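Local coordinates for protein antigen 43 (PDB 4KH3) that probably mediates self-association between cells of Escherichia coli, driving aggregation and biofilm formation as a surface-displayed autotransporter adhesin, at residues 108-111 and 115-118; 119-122 and 126-129; 133-138 and 155-160. One frame throughout, in Å; residues are numbered along the deposited sequence.

Contact 1: residues 108-111 and 115-118; sequences QWVH and KAAG
Gln108 and Val110 face Ala116 across a corner of a right-handed parallel beta-helix, the fold of this adhesin's probable stalk, with strands 107-110 and 115-117 on two successive walls of one coil. The short strand segments run at 129° to each other with their axes 7.8 Å apart, and the contacts between them are made mainly by side chains. From CB of Gln108 the chain leaves with CG anti to the backbone N (chi1 179°) and stays extended, so CB and CG form a straight stem that carries the amide across the interior, beside Leu93 of the coil before. CD arrives 3.8 Å from Ala116 CB, while OE1 lies 3.5 Å and NE2 3.9 Å from that same CB. The methyl lies over the face of the amide, somewhat off centre. At the tip, NE2 donates to Gln91 and OE1 accepts from both Thr119 and Gln127, bonds that should fix the rotation of the buried amide. Val110 touches the same wall with its two branches. CG2 packs on Ala116 CB at 4.0 Å, and CG1, which chi1 of -169° sets on the far side from its own N, lies 4.1 Å from the backbone N of Lys115.

Contact 2: residues 119-122 and 126-129; sequences TIIN and YQTI
The amide of Gln127 meets Thr119 over one face at its NE2 end: CB of Thr119 is 3.5 Å and CG2 3.9 Å from NE2 of Gln127, both well to one side of the amide plane. The methyl of Ala135 stands over the opposite face, and that of Ala116 lies obliquely beside the NE2 end. The amide's polar partners are Gln108 at NE2 and Gln157, which donates to OE1, so nitrogen and oxygen are each engaged. Thr119 OG1 lies only 3.3 Å from Gln127 NE2, but the angle is poor and they are not bonded; the partner of this hydroxyl is Gln108. Water 1 adds a bridge, accepting from Thr119 N at 3.1 Å and, weakly, from Gln127 NE2 at 3.4 Å. Ile121 packs beside the stem of Gln127. Its CD1 sits 3.7 Å from CB of Gln127, the two side chains crossing at about a right angle. CG2, anti to the backbone N of Ile121, instead approaches the backbone N of Tyr126 at 3.8 Å. Polar amide and aliphatic packing thus share one turn between walls, where strand 120-121 gives way to strand 126-129: the interior of a parallel beta-helix, with a ladder of glutamines hydrogen-bonded from coil to coil.

Contact 3: residues 133-138 and 155-160; sequences GLATGT and SGQMVG
NE2 of Gln157 is where the two segments meet, wedged between Thr138 and Ala135. Thr138 comes at it from the opposite direction, with OG1 3.0 Å, CB 3.3 Å and CG2 3.4 Å from that nitrogen; CB and CG2 stand clearly on one side of the amide plane. Ala135 CB approaches from the other side of the plane, 3.9 Å from NE2. CG2 of Thr138 also reaches the amide carbon, 4.1 Å from CD of Gln157. The torsions account for this: chi1 of -177° turns CG of Gln157 directly away from the backbone N, and the chain runs straight on from there until the amide lies between the two partners. The clear polar bonds of that amide run along the ladder, from NE2 to Gln127 on one side and from Gln174 to OE1 on the other. This internal glutamine ladder belongs to the right-handed parallel beta-helix, in which strand 156-159 follows strand 126-129 on one wall and strand 134-136 lies on another. Further out, Ala135 is set in place by backbone hydrogen bonds to Thr162 and Glu164 of the next coil, while its neighbour Leu134 bonds to Gly114 and Ala116 of the coil before. Gly137, at positive phi (60°), sits at the turn between Thr136, which points away, and Thr138, whose side chain points toward Gln157. On the partner strand Gly156 also has positive phi (96°), a conformation readily open to glycine. Between the segments the chain makes strand 139-140 and then a longer excursion, part of it not modelled, before rejoining the wall at Gly156. Where strand 156-159 gives way to a turn, the carbonyl O of Gly160 accepts a hydrogen bond from the hydroxyl of Ser179.

Contacts 1 and 2 are successive corners along the chain, the second starting where the first ends; their centres lie 8 Å apart. Contact 3 instead joins strand 134-136 to strand 156-159 across the interior, its centre 7 Å from that of contact 1 and 6 Å from that of contact 2. Gln108 OE1 to Thr119 OG1 (2.7 Å) ties the two corners, and Gln127 OE1 to Gln157 NE2 (2.7 Å) ties contact 2 to contact 3. Probable backbone hydrogen bonds connect neighbouring coils, among them Val110 N to Thr128 O (2.8 Å) and Ala116 O to Thr136 N (2.8 Å). Outside, a malonate ion, probably from crystallisation, hydrogen-bonds His111 at contact 1; a malonate also lies about 4 Å from the Lys115 side chain.

Contact 1: residues 108-111 and 115-118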
# COMPACT_ATOMS: atom_id res chain seq x y z
N GLN A 108 9.86 20.34 -21.73
CA GLN A 108 8.80 21.00 -22.46
C GLN A 108 7.96 21.75 -21.45
O GLN A 108 7.39 21.14 -20.55
CB GLN A 108 7.94 19.98 -23.19
CG GLN A 108 6.77 20.58 -23.97
CD GLN A 108 6.02 19.53 -24.75
OE1 GLN A 108 5.56 18.54 -24.19
NE2 GLN A 108 5.93 19.71 -26.06
N TRP A 109 7.92 23.08 -21.58
CA TRP A 109 7.08 23.90 -20.73
C TRP A 109 5.85 24.31 -21.51
O TRP A 109 5.95 25.06 -22.48
CB TRP A 109 7.82 25.15 -20.24
CG TRP A 109 9.15 24.86 -19.62
CD1 TRP A 109 9.38 24.50 -18.32
CD2 TRP A 109 10.43 24.89 -20.27
NE1 TRP A 109 10.73 24.31 -18.12
CE2 TRP A 109 11.39 24.54 -19.29
CE3 TRP A 109 10.85 25.18 -21.56
CZ2 TRP A 109 12.75 24.48 -19.59
CZ3 TRP A 109 12.20 25.12 -21.85
CH2 TRP A 109 13.14 24.77 -20.87
N VAL A 110 4.70 23.81 -21.08
CA VAL A 110 3.44 24.12 -21.72
C VAL A 110 2.80 25.31 -21.02
O VAL A 110 2.25 25.16 -19.92
CB VAL A 110 2.46 22.94 -21.65
CG1 VAL A 110 1.26 23.19 -22.55
CG2 VAL A 110 3.16 21.64 -22.01
N HIS A 111 2.85 26.47 -21.67
CA HIS A 111 2.31 27.70 -21.08
C HIS A 111 0.81 27.83 -21.30
O HIS A 111 0.22 27.03 -22.04
CB HIS A 111 3.07 28.92 -21.61
CG HIS A 111 4.53 28.91 -21.27
ND1 HIS A 111 5.00 29.22 -20.01
CD2 HIS A 111 5.62 28.57 -22.00
CE1 HIS A 111 6.32 29.09 -19.98
NE2 HIS A 111 6.72 28.69 -21.18
N LYS A 115 -0.62 23.81 -26.17
CA LYS A 115 -1.14 22.45 -26.21
C LYS A 115 -0.09 21.43 -26.69
O LYS A 115 0.36 21.48 -27.84
CB LYS A 115 -2.39 22.39 -27.09
CG LYS A 115 -2.92 20.98 -27.27
CD LYS A 115 -4.19 20.97 -28.11
CE LYS A 115 -4.72 19.56 -28.27
NZ LYS A 115 -6.03 19.56 -28.99
N ALA A 116 0.29 20.52 -25.79
CA ALA A 116 1.20 19.42 -26.12
C ALA A 116 0.44 18.12 -26.33
O ALA A 116 -0.11 17.54 -25.38
CB ALA A 116 2.24 19.23 -25.02
N ALA A 117 0.43 17.65 -27.57
CA ALA A 117 -0.26 16.41 -27.90
C ALA A 117 0.75 15.29 -28.18
O ALA A 117 1.65 15.45 -29.00
CB ALA A 117 -1.17 16.64 -29.09
N GLY A 118 0.59 14.16 -27.50
CA GLY A 118 1.47 13.02 -27.75
C GLY A 118 2.95 13.16 -27.37
O GLY A 118 3.82 12.59 -28.03

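Contact 2: residues 119-122 and 126-129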
# COMPACT_ATOMS: atom_id res chain seq x y z
N THR A 119 3.25 13.90 -26.30
CA THR A 119 4.62 13.94 -25.79
C THR A 119 4.97 12.61 -25.12
O THR A 119 4.20 12.07 -24.31
CB THR A 119 4.83 15.09 -24.77
OG1 THR A 119 4.62 16.35 -25.40
CG2 THR A 119 6.25 15.04 -24.21
N ILE A 120 6.12 12.05 -25.47
CA ILE A 120 6.62 10.88 -24.76
C ILE A 120 7.77 11.36 -23.88
O ILE A 120 8.69 12.03 -24.35
CB ILE A 120 7.09 9.77 -25.70
CG1 ILE A 120 5.91 9.24 -26.51
CG2 ILE A 120 7.70 8.61 -24.93
CD1 ILE A 120 6.20 7.93 -27.17
N ILE A 121 7.69 11.06 -22.60
CA ILE A 121 8.69 11.51 -21.65
C ILE A 121 9.55 10.34 -21.23
O ILE A 121 9.12 9.48 -20.45
CB ILE A 121 8.05 12.13 -20.41
CG1 ILE A 121 6.88 13.06 -20.80
CG2 ILE A 121 9.10 12.88 -19.60
CD1 ILE A 121 6.13 13.65 -19.59
N ASN A 122 10.77 10.30 -21.75
CA ASN A 122 11.70 9.22 -21.44
C ASN A 122 12.78 9.69 -20.50
O ASN A 122 13.02 10.90 -20.39
CB ASN A 122 12.34 8.68 -22.72
CG ASN A 122 11.33 8.01 -23.63
OD1 ASN A 122 10.49 7.24 -23.17
ND2 ASN A 122 11.39 8.31 -24.92
N TYR A 126 11.16 15.93 -18.75
CA TYR A 126 10.34 16.70 -17.85
C TYR A 126 9.37 17.55 -18.64
O TYR A 126 9.78 18.43 -19.40
CB TYR A 126 11.24 17.60 -17.00
CG TYR A 126 10.52 18.33 -15.91
CD1 TYR A 126 9.78 17.64 -14.97
CD2 TYR A 126 10.59 19.71 -15.80
CE1 TYR A 126 9.14 18.29 -13.95
CE2 TYR A 126 9.94 20.38 -14.78
CZ TYR A 126 9.21 19.66 -13.86
OH TYR A 126 8.55 20.29 -12.82
N GLN A 127 8.08 17.27 -18.50
CA GLN A 127 7.06 18.13 -19.08
C GLN A 127 6.30 18.81 -17.95
O GLN A 127 5.78 18.13 -17.04
CB GLN A 127 6.12 17.34 -19.98
CG GLN A 127 5.00 18.19 -20.62
CD GLN A 127 3.86 17.35 -21.15
OE1 GLN A 127 3.18 16.67 -20.37
NE2 GLN A 127 3.64 17.38 -22.46
N THR A 128 6.26 20.14 -18.00
CA THR A 128 5.54 20.96 -17.03
C THR A 128 4.38 21.61 -17.72
O THR A 128 4.58 22.32 -18.71
CB THR A 128 6.39 22.15 -16.51
OG1 THR A 128 7.76 21.79 -16.41
CG2 THR A 128 5.88 22.63 -15.19
N ILE A 129 3.18 21.41 -17.20
CA ILE A 129 2.01 22.08 -17.76
C ILE A 129 1.60 23.18 -16.82
O ILE A 129 1.10 22.91 -15.73
CB ILE A 129 0.84 21.11 -17.90
CG1 ILE A 129 1.27 19.87 -18.70
CG2 ILE A 129 -0.34 21.81 -18.57
CD1 ILE A 129 0.35 18.72 -18.48
O HOH W 1 1.48 15.62 -24.38

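Contact 3: residues 133-138 and 155-160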
# COMPACT_ATOMS: atom_id res chain seq x y z
N GLY A 133 -2.39 25.55 -19.38
CA GLY A 133 -1.70 24.70 -20.34
C GLY A 133 -2.48 23.42 -20.54
O GLY A 133 -3.27 23.04 -19.68
N LEU A 134 -2.27 22.75 -21.67
CA LEU A 134 -2.96 21.48 -21.94
C LEU A 134 -2.01 20.44 -22.52
O LEU A 134 -1.21 20.73 -23.43
CB LEU A 134 -4.17 21.67 -22.87
CG LEU A 134 -4.88 20.41 -23.41
CD1 LEU A 134 -5.64 19.65 -22.32
CD2 LEU A 134 -5.81 20.72 -24.59
N ALA A 135 -2.10 19.22 -22.00
CA ALA A 135 -1.40 18.08 -22.61
C ALA A 135 -2.39 16.94 -22.89
O ALA A 135 -3.19 16.55 -22.02
CB ALA A 135 -0.27 17.59 -21.74
N THR A 136 -2.33 16.39 -24.10
CA THR A 136 -3.14 15.23 -24.40
C THR A 136 -2.23 14.09 -24.86
O THR A 136 -1.18 14.33 -25.46
CB THR A 136 -4.16 15.52 -25.51
OG1 THR A 136 -3.47 15.84 -26.72
CG2 THR A 136 -5.06 16.69 -25.14
N GLY A 137 -2.67 12.86 -24.62
CA GLY A 137 -1.96 11.70 -25.11
C GLY A 137 -0.54 11.59 -24.60
O GLY A 137 0.33 11.07 -25.28
N THR A 138 -0.28 12.08 -23.39
CA THR A 138 1.07 12.02 -22.87
C THR A 138 1.40 10.61 -22.43
O THR A 138 0.60 9.95 -21.76
CB THR A 138 1.31 13.00 -21.71
OG1 THR A 138 0.71 14.27 -22.00
CG2 THR A 138 2.82 13.20 -21.49
N SER A 155 11.41 15.34 -12.74
CA SER A 155 11.20 14.58 -13.97
C SER A 155 9.80 13.93 -14.03
O SER A 155 9.12 13.80 -13.02
CB SER A 155 12.29 13.51 -14.11
OG SER A 155 12.22 12.62 -13.02
N GLY A 156 9.38 13.51 -15.22
CA GLY A 156 8.03 12.99 -15.39
C GLY A 156 7.13 14.11 -15.90
O GLY A 156 7.58 14.98 -16.64
N GLN A 157 5.87 14.08 -15.50
CA GLN A 157 4.93 15.12 -15.93
C GLN A 157 4.41 15.85 -14.71
O GLN A 157 3.96 15.21 -13.76
CB GLN A 157 3.76 14.50 -16.68
CG GLN A 157 2.75 15.50 -17.25
CD GLN A 157 1.57 14.79 -17.90
OE1 GLN A 157 0.91 13.96 -17.27
NE2 GLN A 157 1.30 15.12 -19.16
N MET A 158 4.47 17.18 -14.74
CA MET A 158 3.85 17.99 -13.69
C MET A 158 2.65 18.71 -14.25
O MET A 158 2.73 19.34 -15.31
CB MET A 158 4.84 19.01 -13.14
CG MET A 158 6.17 18.40 -12.77
SD MET A 158 6.23 17.36 -11.29
CE MET A 158 6.86 15.82 -11.99
N VAL A 159 1.55 18.65 -13.52
CA VAL A 159 0.32 19.21 -14.01
C VAL A 159 -0.17 20.36 -13.14
O VAL A 159 -0.72 20.15 -12.05
CB VAL A 159 -0.79 18.15 -14.10
CG1 VAL A 159 -1.96 18.68 -14.91
CG2 VAL A 159 -0.24 16.86 -14.70
N GLY A 160 0.00 21.58 -13.65
CA GLY A 160 -0.55 22.76 -13.03
C GLY A 160 -1.75 23.20 -13.82
O GLY A 160 -2.65 23.87 -13.29